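Local coordinates for protein arginase, mitochondrial (PDB 6VSS) that hydrolyses L-arginine to urea and L-ornithine with two manganese ions per subunit, and also forms putrescine from agmatine, working as a homohexamer, at residues E52-L57 with D149-L154; R89-C94 with T324-A329; H182-P187 with S267-S272. All coordinates share one frame; numbering follows the deposited sequence.

Contact 1: E52-L57 with D149-L154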
loop_
_atom_site.group_PDB
_atom_site.type_symbol
_atom_site.label_atom_id
_atom_site.label_comp_id
_atom_site.label_asym_id
_atom_site.label_seq_id
_atom_site.Cartn_x
_atom_site.Cartn_y
_atom_site.Cartn_z
ATOM N N GLU B 52 24.383 23.914 -28.156
ATOM C CA GLU B 52 25.319 23.561 -29.256
ATOM C C GLU B 52 24.781 22.318 -29.938
ATOM O O GLU B 52 24.771 22.269 -31.143
ATOM C CB GLU B 52 26.710 23.248 -28.701
ATOM C CG GLU B 52 27.493 24.478 -28.280
ATOM C CD GLU B 52 28.857 24.206 -27.647
ATOM O OE1 GLU B 52 29.418 25.153 -27.029
ATOM O OE2 GLU B 52 29.377 23.056 -27.782
ATOM N N LEU B 53 24.351 21.332 -29.143
ATOM C CA LEU B 53 23.828 20.083 -29.723
ATOM C C LEU B 53 22.692 20.455 -30.680
ATOM O O LEU B 53 22.752 20.115 -31.870
ATOM C CB LEU B 53 23.377 19.152 -28.600
ATOM C CG LEU B 53 22.677 17.903 -29.097
ATOM C CD1 LEU B 53 23.487 17.245 -30.191
ATOM C CD2 LEU B 53 22.429 16.931 -27.958
ATOM N N MET B 54 21.684 21.161 -30.189
ATOM C CA MET B 54 20.532 21.476 -31.059
ATOM C C MET B 54 21.007 22.317 -32.236
ATOM O O MET B 54 20.565 22.022 -33.359
ATOM C CB MET B 54 19.458 22.237 -30.293
ATOM C CG MET B 54 19.044 21.535 -29.037
ATOM S SD MET B 54 18.753 19.773 -29.173
ATOM C CE MET B 54 18.937 19.373 -27.434
ATOM N N ARG B 55 21.841 23.337 -31.978
ATOM C CA ARG B 55 22.307 24.263 -33.041
ATOM C C ARG B 55 23.142 23.457 -34.054
ATOM O O ARG B 55 23.256 23.889 -35.229
ATOM C CB ARG B 55 23.075 25.470 -32.489
ATOM C CG ARG B 55 22.155 26.608 -32.087
ATOM C CD ARG B 55 22.855 27.873 -31.649
ATOM N NE ARG B 55 24.049 27.658 -30.854
ATOM C CZ ARG B 55 24.078 27.475 -29.534
ATOM N NH1 ARG B 55 22.964 27.401 -28.825
ATOM N NH2 ARG B 55 25.232 27.320 -28.912
ATOM N N SER B 56 23.680 22.301 -33.685
ATOM C CA SER B 56 24.441 21.556 -34.701
ATOM C C SER B 56 23.538 20.523 -35.397
ATOM O O SER B 56 23.787 20.233 -36.586
ATOM C CB SER B 56 25.692 21.037 -34.124
ATOM O OG SER B 56 25.396 20.155 -33.111
ATOM N N LEU B 57 22.461 20.048 -34.771
ATOM C CA LEU B 57 21.493 19.181 -35.496
ATOM C C LEU B 57 20.739 19.964 -36.577
ATOM O O LEU B 57 20.361 19.357 -37.573
ATOM C CB LEU B 57 20.505 18.625 -34.486
ATOM C CG LEU B 57 21.116 17.669 -33.478
ATOM C CD1 LEU B 57 20.054 17.263 -32.474
ATOM C CD2 LEU B 57 21.728 16.470 -34.190
ATOM N N ASP B 149 19.555 29.826 -27.094
ATOM C CA ASP B 149 18.520 29.532 -28.117
ATOM C C ASP B 149 19.032 28.348 -28.940
ATOM O O ASP B 149 20.228 28.335 -29.260
ATOM C CB ASP B 149 18.301 30.738 -29.035
ATOM C CG ASP B 149 19.043 30.629 -30.358
ATOM O OD1 ASP B 149 18.571 29.876 -31.233
ATOM O OD2 ASP B 149 20.092 31.283 -30.499
ATOM N N PRO B 150 18.198 27.345 -29.280
ATOM C CA PRO B 150 16.746 27.481 -29.300
ATOM C C PRO B 150 16.087 26.914 -28.033
ATOM O O PRO B 150 14.916 26.613 -28.086
ATOM C CB PRO B 150 16.391 26.595 -30.498
ATOM C CG PRO B 150 17.379 25.453 -30.416
ATOM C CD PRO B 150 18.616 26.026 -29.752
ATOM N N LEU B 151 16.861 26.741 -26.956
ATOM C CA LEU B 151 16.330 26.140 -25.706
ATOM C C LEU B 151 15.244 27.045 -25.142
ATOM O O LEU B 151 15.434 28.295 -25.121
ATOM C CB LEU B 151 17.425 25.990 -24.657
ATOM C CG LEU B 151 18.660 25.190 -25.064
ATOM C CD1 LEU B 151 19.492 24.902 -23.827
ATOM C CD2 LEU B 151 18.276 23.911 -25.789
ATOM N N ARG B 152 14.189 26.428 -24.625
ATOM C CA ARG B 152 13.077 27.095 -23.912
ATOM C C ARG B 152 12.846 26.335 -22.592
ATOM O O ARG B 152 12.757 25.113 -22.614
ATOM C CB ARG B 152 11.837 27.241 -24.786
ATOM C CG ARG B 152 11.993 28.226 -25.930
ATOM C CD ARG B 152 10.666 28.566 -26.569
ATOM N NE ARG B 152 10.893 29.285 -27.802
ATOM C CZ ARG B 152 10.023 30.024 -28.458
ATOM N NH1 ARG B 152 8.789 30.174 -28.028
ATOM N NH2 ARG B 152 10.394 30.617 -29.573
ATOM N N PRO B 153 12.761 27.052 -21.464
ATOM C CA PRO B 153 12.704 26.455 -20.130
ATOM C C PRO B 153 11.362 25.788 -19.811
ATOM O O PRO B 153 10.324 26.466 -19.813
ATOM C CB PRO B 153 12.923 27.653 -19.208
ATOM C CG PRO B 153 12.316 28.762 -19.983
ATOM C CD PRO B 153 12.848 28.510 -21.381
ATOM N N LEU B 154 11.415 24.476 -19.618
ATOM C CA LEU B 154 10.310 23.668 -19.036
ATOM C C LEU B 154 10.780 23.279 -17.616
ATOM O O LEU B 154 11.631 22.434 -17.442
ATOM C CB LEU B 154 9.969 22.509 -19.981
ATOM C CG LEU B 154 8.568 21.920 -19.797
ATOM C CD1 LEU B 154 8.232 20.873 -20.879
ATOM C CD2 LEU B 154 8.474 21.270 -18.407
#
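Arg55 NH1 donates to Asp149 O across 2.9 Å, the one hydrogen bond between the end of helix 25-57 and the turn that enters strand 151-157. The N-H points at the oxygen at 147°, and Asp149 O lies at the edge of the guanidinium, 15° out of its plane, while NH1 itself stands somewhat off the carbonyl plane. The bend at chi3 (-39°) swings the guanidinium round so that one face comes over Glu52 CA, a turn back along the helix, and NH1 also makes a salt bridge to Glu148. Beside this polar bond the contact is apolar. Met54 CB meets the ring of Pro150, with CG at 3.8 Å and CD close beside it, where a cis peptide bond joins Asp149 to Pro150. Met54 CG then touches Leu151 CD2 at 4.1 Å, the two side chains crossing at about a right angle; the end of Met54 leads away from the strand, and its side chain also packs on Thr63 and Pro110. Leu151 in turn packs on Val145 of helix 131-146. One arginine nitrogen thus serves a main-chain oxygen and a carboxylate together, tying the end of the long helix to the start of the strand beside a small apolar patch.

Contact 2: R89-C94 with T324-A329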
loop_
_atom_site.group_PDB
_atom_site.type_symbol
_atom_site.label_atom_id
_atom_site.label_comp_id
_atom_site.label_asym_id
_atom_site.label_seq_id
_atom_site.Cartn_x
_atom_site.Cartn_y
_atom_site.Cartn_z
ATOM N N ARG B 89 11.924 12.906 -14.488
ATOM C CA ARG B 89 12.794 12.507 -15.634
ATOM C C ARG B 89 12.807 10.984 -15.798
ATOM O O ARG B 89 12.838 10.488 -16.912
ATOM C CB ARG B 89 14.204 13.052 -15.502
ATOM C CG ARG B 89 14.206 14.567 -15.526
ATOM C CD ARG B 89 15.569 15.146 -15.519
ATOM N NE ARG B 89 16.134 14.884 -14.221
ATOM C CZ ARG B 89 16.139 15.761 -13.209
ATOM N NH1 ARG B 89 15.672 16.976 -13.375
ATOM N NH2 ARG B 89 16.705 15.450 -12.077
ATOM N N GLU B 90 12.956 10.251 -14.733
ATOM C CA GLU B 90 12.998 8.787 -14.882
ATOM C C GLU B 90 11.689 8.328 -15.548
ATOM O O GLU B 90 11.725 7.416 -16.346
ATOM C CB GLU B 90 13.192 8.108 -13.530
ATOM C CG GLU B 90 12.797 6.666 -13.627
ATOM C CD GLU B 90 13.022 5.880 -12.368
ATOM O OE1 GLU B 90 12.182 5.985 -11.457
ATOM O OE2 GLU B 90 14.053 5.213 -12.301
ATOM N N ALA B 91 10.528 8.832 -15.118
ATOM C CA ALA B 91 9.246 8.390 -15.694
ATOM C C ALA B 91 9.122 8.840 -17.159
ATOM O O ALA B 91 8.527 8.118 -17.922
ATOM C CB ALA B 91 8.106 8.846 -14.824
ATOM N N ILE B 92 9.674 9.991 -17.553
ATOM C CA ILE B 92 9.625 10.417 -18.971
ATOM C C ILE B 92 10.289 9.336 -19.804
ATOM O O ILE B 92 9.808 9.065 -20.907
ATOM C CB ILE B 92 10.319 11.765 -19.201
ATOM C CG1 ILE B 92 9.485 12.914 -18.656
ATOM C CG2 ILE B 92 10.620 11.980 -20.670
ATOM C CD1 ILE B 92 10.315 14.201 -18.523
ATOM N N TRP B 93 11.430 8.876 -19.307
ATOM C CA TRP B 93 12.373 7.985 -20.004
ATOM C C TRP B 93 12.129 6.549 -19.483
ATOM O O TRP B 93 13.044 5.778 -19.580
ATOM C CB TRP B 93 13.770 8.628 -19.855
ATOM C CG TRP B 93 13.970 9.807 -20.790
ATOM C CD1 TRP B 93 13.865 9.709 -22.151
ATOM C CD2 TRP B 93 14.209 11.225 -20.540
ATOM N NE1 TRP B 93 13.994 10.932 -22.761
ATOM C CE2 TRP B 93 14.241 11.883 -21.804
ATOM C CE3 TRP B 93 14.363 12.042 -19.396
ATOM C CZ2 TRP B 93 14.469 13.264 -21.954
ATOM C CZ3 TRP B 93 14.570 13.411 -19.537
ATOM C CH2 TRP B 93 14.599 14.017 -20.802
ATOM N N CYS B 94 10.875 6.169 -19.102
ATOM C CA CYS B 94 10.463 4.887 -18.423
ATOM C C CYS B 94 10.172 3.716 -19.390
ATOM O O CYS B 94 9.472 3.924 -20.421
ATOM C CB CYS B 94 9.186 5.064 -17.599
ATOM S SG CYS B 94 8.282 3.532 -17.180
ATOM N N THR B 324 1.652 8.740 -10.155
ATOM C CA THR B 324 1.704 10.208 -10.327
ATOM C C THR B 324 3.000 10.619 -11.007
ATOM O O THR B 324 2.975 11.600 -11.707
ATOM C CB THR B 324 1.456 10.992 -9.049
ATOM O OG1 THR B 324 0.341 10.361 -8.466
ATOM C CG2 THR B 324 1.144 12.450 -9.257
ATOM N N ALA B 325 4.101 9.906 -10.840
ATOM C CA ALA B 325 5.342 10.224 -11.584
ATOM C C ALA B 325 5.050 10.163 -13.096
ATOM O O ALA B 325 5.456 11.072 -13.857
ATOM C CB ALA B 325 6.457 9.290 -11.186
ATOM N N LEU B 326 4.344 9.100 -13.500
ATOM C CA LEU B 326 3.932 8.879 -14.911
ATOM C C LEU B 326 2.982 9.999 -15.346
ATOM O O LEU B 326 3.176 10.527 -16.452
ATOM C CB LEU B 326 3.252 7.512 -15.017
ATOM C CG LEU B 326 4.200 6.331 -15.197
ATOM C CD1 LEU B 326 3.429 5.027 -15.326
ATOM C CD2 LEU B 326 5.095 6.542 -16.406
ATOM N N VAL B 327 2.015 10.360 -14.496
ATOM C CA VAL B 327 1.107 11.464 -14.834
ATOM C C VAL B 327 1.939 12.766 -15.061
ATOM O O VAL B 327 1.759 13.504 -16.063
ATOM C CB VAL B 327 0.035 11.566 -13.726
ATOM C CG1 VAL B 327 -0.661 12.894 -13.744
ATOM C CG2 VAL B 327 -0.975 10.402 -13.756
ATOM N N ALA B 328 2.762 13.137 -14.135
ATOM C CA ALA B 328 3.604 14.351 -14.266
ATOM C C ALA B 328 4.479 14.251 -15.549
ATOM O O ALA B 328 4.599 15.232 -16.267
ATOM C CB ALA B 328 4.404 14.456 -12.994
ATOM N N ALA B 329 5.062 13.081 -15.822
ATOM C CA ALA B 329 5.969 12.836 -16.969
ATOM C C ALA B 329 5.198 13.031 -18.282
ATOM O O ALA B 329 5.673 13.786 -19.141
ATOM C CB ALA B 329 6.563 11.468 -16.863
#
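Ala91 CB sits against three residues of the facing helix at once: Ala329 CB at 3.7 Å, Ala325 CB at 4.0 Å and Leu326 CD2 at 4.1 Å. This is close helix-helix packing through alanines, on the flank of the parallel sheet of the alpha/beta arginase fold, where the end of helix 84-92 meets the first turns of helix 323-339. With methyl groups for side chains the backbones come very near, the CA atoms of Ile92 and Ala329 being 4.8 Å apart. Ala91 CB also lies 3.6 Å from Ala325 O, which accepts from Ala329 N within its own helix; no hydrogen bond crosses the contact.

Ile92 extends the apolar surface. Its CG1 branch, placed beside the backbone N (chi1 -73°), touches Ala329 CB, whereas CG2 covers the centre of one face of the Trp93 ring. Leu326 adds its CD2 branch at the other end, reaching Ala91 and, more loosely, Cys94 SG.

Further out, polar anchors set the two helices. Arg333 NH1 donates to Ile92 O, while Asp318 receives Ala325 N and Thr324 OG1 at the start of helix 323-339. Arg89 is salt-bridged to Asp118 and to Glu122 of a second subunit, and Leu326 packs on His284 of a third. Beyond the helix end the chain runs directly into Asp95-Asn98, which bind L-ornithine, and Cys94 O is hydrogen-bonded to Thr97 OG1. At the tightest point of the contact, Ala329 CB lies 3.5 Å from Ile92 N.

Contact 3: H182-P187 with S267-S272. With MN (manganese (II) ion), chain I; MN (manganese (II) ion), chain J.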
loop_
_atom_site.group_PDB
_atom_site.type_symbol
_atom_site.label_atom_id
_atom_site.label_comp_id
_atom_site.label_asym_id
_atom_site.label_seq_id
_atom_site.Cartn_x
_atom_site.Cartn_y
_atom_site.Cartn_z
ATOM N N HIS B 182 -2.792 28.583 -16.455
ATOM C CA HIS B 182 -2.408 28.069 -15.130
ATOM C C HIS B 182 -3.438 27.013 -14.773
ATOM O O HIS B 182 -4.627 27.372 -14.642
ATOM C CB HIS B 182 -2.282 29.241 -14.169
ATOM C CG HIS B 182 -2.270 28.878 -12.714
ATOM N ND1 HIS B 182 -2.870 29.683 -11.751
ATOM C CD2 HIS B 182 -1.676 27.864 -12.051
ATOM C CE1 HIS B 182 -2.626 29.171 -10.559
ATOM N NE2 HIS B 182 -1.919 28.037 -10.726
ATOM N N PHE B 183 -3.014 25.768 -14.652
ATOM C CA PHE B 183 -3.843 24.645 -14.140
ATOM C C PHE B 183 -3.575 24.479 -12.652
ATOM O O PHE B 183 -2.440 24.313 -12.249
ATOM C CB PHE B 183 -3.552 23.354 -14.892
ATOM C CG PHE B 183 -3.870 23.421 -16.363
ATOM C CD1 PHE B 183 -2.897 23.790 -17.283
ATOM C CD2 PHE B 183 -5.094 23.002 -16.856
ATOM C CE1 PHE B 183 -3.150 23.804 -18.649
ATOM C CE2 PHE B 183 -5.362 23.048 -18.228
ATOM C CZ PHE B 183 -4.396 23.470 -19.106
ATOM N N ASP B 184 -4.631 24.494 -11.861
ATOM C CA ASP B 184 -4.474 24.369 -10.399
ATOM C C ASP B 184 -5.823 24.055 -9.743
ATOM O O ASP B 184 -6.814 24.520 -10.246
ATOM C CB ASP B 184 -3.865 25.668 -9.902
ATOM C CG ASP B 184 -2.996 25.492 -8.678
ATOM O OD1 ASP B 184 -3.261 24.598 -7.835
ATOM O OD2 ASP B 184 -1.995 26.177 -8.668
ATOM N N ALA B 185 -5.856 23.346 -8.620
ATOM C CA ALA B 185 -7.019 23.351 -7.698
ATOM C C ALA B 185 -7.143 24.714 -6.994
ATOM O O ALA B 185 -8.294 25.068 -6.566
ATOM C CB ALA B 185 -6.920 22.228 -6.705
ATOM N N HIS B 186 -6.049 25.475 -6.897
ATOM C CA HIS B 186 -5.885 26.598 -5.941
ATOM C C HIS B 186 -5.463 27.816 -6.726
ATOM O O HIS B 186 -4.629 27.716 -7.602
ATOM C CB HIS B 186 -4.797 26.327 -4.886
ATOM C CG HIS B 186 -4.908 24.994 -4.234
ATOM N ND1 HIS B 186 -4.135 23.877 -4.628
ATOM C CD2 HIS B 186 -5.731 24.589 -3.233
ATOM C CE1 HIS B 186 -4.554 22.842 -3.879
ATOM N NE2 HIS B 186 -5.508 23.251 -3.003
ATOM N N PRO B 187 -6.089 28.989 -6.537
ATOM C CA PRO B 187 -5.687 30.145 -7.338
ATOM C C PRO B 187 -4.222 30.562 -7.127
ATOM O O PRO B 187 -3.698 31.286 -7.959
ATOM C CB PRO B 187 -6.674 31.250 -6.920
ATOM C CG PRO B 187 -7.885 30.503 -6.343
ATOM C CD PRO B 187 -7.307 29.230 -5.733
ATOM N N SER B 267 1.715 26.981 -16.753
ATOM C CA SER B 267 2.043 26.474 -15.403
ATOM C C SER B 267 1.056 25.352 -15.065
ATOM O O SER B 267 -0.173 25.616 -14.989
ATOM C CB SER B 267 1.980 27.589 -14.432
ATOM O OG SER B 267 2.189 27.103 -13.107
ATOM N N ILE B 268 1.522 24.137 -14.921
ATOM C CA ILE B 268 0.631 22.991 -14.561
ATOM C C ILE B 268 0.893 22.571 -13.105
ATOM O O ILE B 268 1.985 21.959 -12.816
ATOM C CB ILE B 268 0.800 21.838 -15.554
ATOM C CG1 ILE B 268 0.882 22.377 -16.996
ATOM C CG2 ILE B 268 -0.322 20.822 -15.314
ATOM C CD1 ILE B 268 0.861 21.359 -18.096
ATOM N N ASP B 269 -0.065 22.856 -12.207
ATOM C CA ASP B 269 -0.051 22.250 -10.852
ATOM C C ASP B 269 -0.747 20.873 -10.932
ATOM O O ASP B 269 -1.865 20.795 -11.401
ATOM C CB ASP B 269 -0.600 23.248 -9.842
ATOM C CG ASP B 269 -0.612 22.755 -8.400
ATOM O OD1 ASP B 269 -0.617 21.507 -8.234
ATOM O OD2 ASP B 269 -0.780 23.600 -7.495
ATOM N N VAL B 270 -0.012 19.794 -10.632
ATOM C CA VAL B 270 -0.508 18.383 -10.705
ATOM C C VAL B 270 -1.796 18.261 -9.871
ATOM O O VAL B 270 -2.633 17.431 -10.247
ATOM C CB VAL B 270 0.560 17.378 -10.235
ATOM C CG1 VAL B 270 0.034 15.930 -10.276
ATOM C CG2 VAL B 270 1.820 17.494 -11.076
ATOM N N ASP B 271 -1.965 19.070 -8.813
ATOM C CA ASP B 271 -3.193 19.001 -7.961
ATOM C C ASP B 271 -4.384 19.610 -8.680
ATOM O O ASP B 271 -5.463 19.343 -8.146
ATOM C CB ASP B 271 -3.099 19.543 -6.536
ATOM C CG ASP B 271 -2.995 21.042 -6.377
ATOM O OD1 ASP B 271 -3.291 21.796 -7.277
ATOM O OD2 ASP B 271 -2.536 21.414 -5.349
ATOM N N SER B 272 -4.245 20.175 -9.888
ATOM C CA SER B 272 -5.383 20.456 -10.795
ATOM C C SER B 272 -6.166 19.169 -11.078
ATOM O O SER B 272 -7.398 19.216 -11.165
ATOM C CB SER B 272 -4.980 21.119 -12.080
ATOM O OG SER B 272 -4.118 20.311 -12.867
HETATM MN MN MN I . -2.370 23.514 -6.094
HETATM MN MN MN J . -0.531 25.803 -7.158
HETATM O O HOH W 1 -1.680 25.471 -5.477
#
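Phe183 N donates to Ser267 O at 2.9 Å, and Phe183 O accepts from Asp269 N at 2.8 Å, joining parallel strands 178-183 and 264-269 up to the point where both release metal ligands. Asp184 OD1 and OD2 divide between the two manganese ions, while Asp269 OD2 bridges them at 2.1 and 2.2 Å. Asp271 grips one manganese, the ion of chain I, with both oxygens, and His186 ND1 and a water shared by both ions complete its shell. His160 and Asp188 complete that of the other manganese.

Many of the polar atoms around the ligands are also paired. His182, with CG anti to the backbone N (chi1 164°), sends NE2 to the anti lone pair of Asp184 OD2 at 2.8 Å, and ND1 is bonded to Gln218. Asp184 OD1 also takes His186 N, and Asp269 OD1 takes Asp271 N: two Asx turns. Asp269 O accepts from both Ser272 N and OG. Asp271 OD1 receives Ala185 N from above its carboxylate plane, Ser267 OG is held by His160 and Asp309, and His186 NE2 meets Glu285. A leucine in place of His182 would probably leave Asp184 OD2 without its N-H mate and Gln218 short of one partner, so that the metal ligand loses second-shell support.

Acidic oxygens as close as 2.7 Å (Asp184 OD1 to Asp269 OD2) are probably tolerated because both bind the same manganese, whose positive charge offsets their repulsion.

How the contacts relate
One alpha/beta fold here carries an attachment at its periphery and chemistry near its middle. Contacts 1 and 3 reach the same parallel sheet, through strand 151-157 in contact 1 and strands 178-183 and 264-269 in contact 3, with centres about 28 Å apart. Contact 2 joins helices 84-92 and 323-339. Its centre is about 18 Å from that of contact 3, which it touches where Thr324 CG2 packs on Val270 CG1; contacts 1 and 2 have centres about 22 Å apart without touching. Along the chain, contact 1 precedes contact 3 and interleaves with contact 2, and contact 2 spans contact 3. Contacts 1 and 2 also meet a second subunit, so hexamer surfaces and metal centre share one framework.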